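Local coordinates for muconate lactonizing enzyme (Corynebacterium glutamicum, PDB 3I4K), which belongs to the enolase superfamily, pairing an N-terminal capping domain with a barrel-like C-terminal domain, and carries a bound magnesium ion, at residues Met69-Val80 against Leu96-Lys107. Residues are numbered along the deposited sequence; the frame is centred on the assembly and turned at random.
Sequences MKALVDGYLAPV and LERVVARARYAK
The Tyr76 ring meets Val100 CG2 obliquely, while Leu72 O lies in the ring plane at its edge; the same methyl approaches Tyr76 CB to 3.4 Å, the two side chains crossing at about a right angle. The Tyr105 ring turns away from helix 66-81 to pack edge-to-face with Trp255, and the Tyr105 side chain lies about 8 Å from the bound magnesium ion. The motif is knobs-into-holes helix packing in the enolase-type N-terminal domain: helix 66-81 lies against the end of helix 89-99 and the start of helix 104-121. Two reciprocal knobs support this reading. Ala106 sits among Met69, Leu72, Val73 and Leu77, its CB 3.8 Å from Met69 CG. Leu77 fills a hole formed by Leu96, Val99, Ala106 and Lys107. With CG anti to the carbonyl carbon (chi1 -53°), Leu77 turns both methyls to the other segment: Leu77 CD2 lies 3.7 Å from Val100 CG2, and CD1 rests on Lys107 N and CG. At the bent end of Met69, a selenomethionine, SE touches Tyr105 CB at 3.7 Å. Val80 and Val99 meet tip to tip, CG2 to CG1, at 4.1 Å. Lys107 runs extended until three oxygens grip NZ: Glu97 OE2 of helix 89-99, a salt bridge met 37° out of the carboxylate plane; Arg102 O; and Val100 O, 2.6 Å from Lys107 NZ at a C=O...N angle of 146°.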
# COMPACT_ATOMS: atom_id res chain seq x y z
N MSE A 69 -24.38 5.73 8.34
CA MSE A 69 -23.43 6.24 7.36
C MSE A 69 -23.86 7.55 6.71
O MSE A 69 -23.03 8.41 6.41
CB MSE A 69 -23.16 5.17 6.30
CG MSE A 69 -22.41 3.96 6.86
SE MSE A 69 -22.09 2.56 5.56
CE MSE A 69 -23.67 1.49 5.80
N LYS A 70 -25.17 7.71 6.50
CA LYS A 70 -25.66 8.94 5.89
C LYS A 70 -25.47 10.10 6.87
O LYS A 70 -25.08 11.19 6.47
CB LYS A 70 -27.13 8.79 5.50
CG LYS A 70 -27.69 10.00 4.74
CD LYS A 70 -29.07 9.70 4.16
CE LYS A 70 -29.71 10.96 3.59
NZ LYS A 70 -28.85 11.61 2.55
N ALA A 71 -25.73 9.86 8.15
CA ALA A 71 -25.57 10.92 9.13
C ALA A 71 -24.10 11.36 9.17
O ALA A 71 -23.80 12.56 9.29
CB ALA A 71 -26.02 10.44 10.50
N LEU A 72 -23.19 10.41 9.06
CA LEU A 72 -21.77 10.74 9.09
C LEU A 72 -21.27 11.35 7.77
O LEU A 72 -20.55 12.35 7.78
CB LEU A 72 -20.94 9.50 9.46
CG LEU A 72 -21.06 9.10 10.94
CD1 LEU A 72 -20.35 7.77 11.20
CD2 LEU A 72 -20.48 10.20 11.81
N VAL A 73 -21.67 10.77 6.65
CA VAL A 73 -21.27 11.30 5.35
C VAL A 73 -21.82 12.71 5.18
O VAL A 73 -21.07 13.65 4.91
CB VAL A 73 -21.80 10.43 4.18
CG1 VAL A 73 -21.51 11.12 2.85
CG2 VAL A 73 -21.14 9.05 4.21
N ASP A 74 -23.13 12.86 5.36
CA ASP A 74 -23.76 14.17 5.21
C ASP A 74 -23.27 15.22 6.20
O ASP A 74 -22.80 16.28 5.80
CB ASP A 74 -25.29 14.05 5.33
CG ASP A 74 -25.91 13.35 4.14
OD1 ASP A 74 -25.24 13.23 3.10
OD2 ASP A 74 -27.08 12.92 4.24
N GLY A 75 -23.37 14.92 7.48
CA GLY A 75 -22.98 15.88 8.50
C GLY A 75 -21.52 16.08 8.89
O GLY A 75 -21.20 17.10 9.48
N TYR A 76 -20.64 15.13 8.57
CA TYR A 76 -19.25 15.29 8.98
C TYR A 76 -18.18 15.07 7.91
O TYR A 76 -17.24 15.85 7.81
CB TYR A 76 -18.95 14.37 10.17
CG TYR A 76 -19.88 14.56 11.34
CD1 TYR A 76 -21.10 13.89 11.40
CD2 TYR A 76 -19.55 15.42 12.38
CE1 TYR A 76 -21.98 14.08 12.47
CE2 TYR A 76 -20.42 15.62 13.45
CZ TYR A 76 -21.63 14.95 13.48
OH TYR A 76 -22.49 15.16 14.54
N LEU A 77 -18.31 14.01 7.13
CA LEU A 77 -17.32 13.70 6.10
C LEU A 77 -17.39 14.59 4.85
O LEU A 77 -16.40 15.22 4.48
CB LEU A 77 -17.45 12.23 5.68
CG LEU A 77 -17.40 11.18 6.79
CD1 LEU A 77 -17.50 9.80 6.17
CD2 LEU A 77 -16.12 11.32 7.59
N ALA A 78 -18.55 14.60 4.21
CA ALA A 78 -18.75 15.38 2.99
C ALA A 78 -18.23 16.81 3.05
O ALA A 78 -17.46 17.24 2.19
CB ALA A 78 -20.23 15.38 2.65
N PRO A 79 -18.62 17.57 4.08
CA PRO A 79 -18.17 18.95 4.20
C PRO A 79 -16.66 19.16 4.15
O PRO A 79 -16.19 20.29 4.00
CB PRO A 79 -18.77 19.40 5.53
CG PRO A 79 -18.86 18.12 6.31
CD PRO A 79 -19.39 17.17 5.27
N VAL A 80 -15.90 18.07 4.27
CA VAL A 80 -14.45 18.20 4.23
C VAL A 80 -13.97 18.26 2.78
O VAL A 80 -13.01 18.96 2.47
CB VAL A 80 -13.75 17.00 4.95
CG1 VAL A 80 -12.23 17.17 4.88
CG2 VAL A 80 -14.20 16.92 6.41
N LEU A 96 -10.12 13.37 6.89
CA LEU A 96 -11.38 12.85 7.40
C LEU A 96 -11.20 12.38 8.84
O LEU A 96 -12.09 12.55 9.68
CB LEU A 96 -11.89 11.70 6.54
CG LEU A 96 -12.19 11.99 5.07
CD1 LEU A 96 -12.99 10.83 4.49
CD2 LEU A 96 -12.98 13.30 4.95
N GLU A 97 -10.04 11.79 9.13
CA GLU A 97 -9.72 11.29 10.46
C GLU A 97 -9.85 12.37 11.53
O GLU A 97 -10.17 12.08 12.69
CB GLU A 97 -8.30 10.72 10.50
CG GLU A 97 -8.09 9.54 9.59
CD GLU A 97 -9.10 8.45 9.82
OE1 GLU A 97 -9.22 7.98 10.98
OE2 GLU A 97 -9.79 8.07 8.85
N ARG A 98 -9.61 13.62 11.16
CA ARG A 98 -9.69 14.71 12.13
C ARG A 98 -11.12 15.02 12.57
O ARG A 98 -11.32 15.58 13.65
CB ARG A 98 -9.03 15.98 11.56
CG ARG A 98 -7.54 15.82 11.26
CD ARG A 98 -6.96 17.11 10.67
NE ARG A 98 -7.00 18.23 11.61
CZ ARG A 98 -6.19 18.36 12.66
NH1 ARG A 98 -5.26 17.45 12.92
NH2 ARG A 98 -6.32 19.41 13.46
N VAL A 99 -12.10 14.63 11.77
CA VAL A 99 -13.50 14.91 12.09
C VAL A 99 -14.31 13.69 12.53
O VAL A 99 -15.29 13.82 13.27
CB VAL A 99 -14.23 15.57 10.90
CG1 VAL A 99 -13.46 16.78 10.42
CG2 VAL A 99 -14.41 14.57 9.77
N VAL A 100 -13.90 12.50 12.07
CA VAL A 100 -14.59 11.27 12.43
C VAL A 100 -13.61 10.10 12.57
O VAL A 100 -12.96 9.71 11.61
CB VAL A 100 -15.65 10.88 11.36
CG1 VAL A 100 -16.35 9.60 11.78
CG2 VAL A 100 -16.66 12.00 11.19
N ALA A 101 -13.52 9.56 13.78
CA ALA A 101 -12.65 8.42 14.02
C ALA A 101 -13.43 7.17 13.63
O ALA A 101 -14.66 7.18 13.65
CB ALA A 101 -12.26 8.36 15.48
N ARG A 102 -12.72 6.12 13.24
CA ARG A 102 -13.33 4.86 12.83
C ARG A 102 -14.36 5.04 11.72
O ARG A 102 -14.08 5.70 10.72
CB ARG A 102 -13.96 4.17 14.05
CG ARG A 102 -13.01 4.12 15.24
CD ARG A 102 -13.42 3.16 16.34
NE ARG A 102 -12.46 3.27 17.44
CZ ARG A 102 -12.27 2.34 18.37
NH1 ARG A 102 -12.96 1.20 18.35
NH2 ARG A 102 -11.37 2.54 19.32
N ALA A 103 -15.55 4.46 11.89
CA ALA A 103 -16.60 4.57 10.88
C ALA A 103 -16.03 4.33 9.48
O ALA A 103 -16.31 5.09 8.55
CB ALA A 103 -17.25 5.96 10.95
N ARG A 104 -15.25 3.27 9.33
CA ARG A 104 -14.65 2.94 8.04
C ARG A 104 -15.65 2.73 6.91
O ARG A 104 -15.44 3.19 5.79
CB ARG A 104 -13.76 1.70 8.17
CG ARG A 104 -12.58 1.86 9.12
CD ARG A 104 -11.64 2.99 8.70
NE ARG A 104 -10.32 2.84 9.32
CZ ARG A 104 -9.29 3.66 9.12
NH1 ARG A 104 -9.41 4.71 8.32
NH2 ARG A 104 -8.13 3.40 9.71
N TYR A 105 -16.75 2.03 7.19
CA TYR A 105 -17.74 1.78 6.15
C TYR A 105 -18.25 3.08 5.52
O TYR A 105 -18.37 3.18 4.30
CB TYR A 105 -18.91 0.96 6.71
CG TYR A 105 -18.62 -0.52 6.82
CD1 TYR A 105 -18.72 -1.36 5.71
CD2 TYR A 105 -18.25 -1.09 8.04
CE1 TYR A 105 -18.47 -2.72 5.81
CE2 TYR A 105 -17.99 -2.46 8.14
CZ TYR A 105 -18.11 -3.27 7.03
OH TYR A 105 -17.88 -4.63 7.14
N ALA A 106 -18.52 4.09 6.34
CA ALA A 106 -19.00 5.37 5.84
C ALA A 106 -17.93 6.02 4.97
O ALA A 106 -18.21 6.54 3.88
CB ALA A 106 -19.36 6.29 7.00
N LYS A 107 -16.69 5.99 5.46
CA LYS A 107 -15.56 6.58 4.75
C LYS A 107 -15.27 5.91 3.41
O LYS A 107 -14.90 6.57 2.45
CB LYS A 107 -14.31 6.53 5.64
CG LYS A 107 -14.42 7.38 6.90
CD LYS A 107 -13.27 7.11 7.88
CE LYS A 107 -13.29 8.07 9.06
NZ LYS A 107 -12.33 7.68 10.13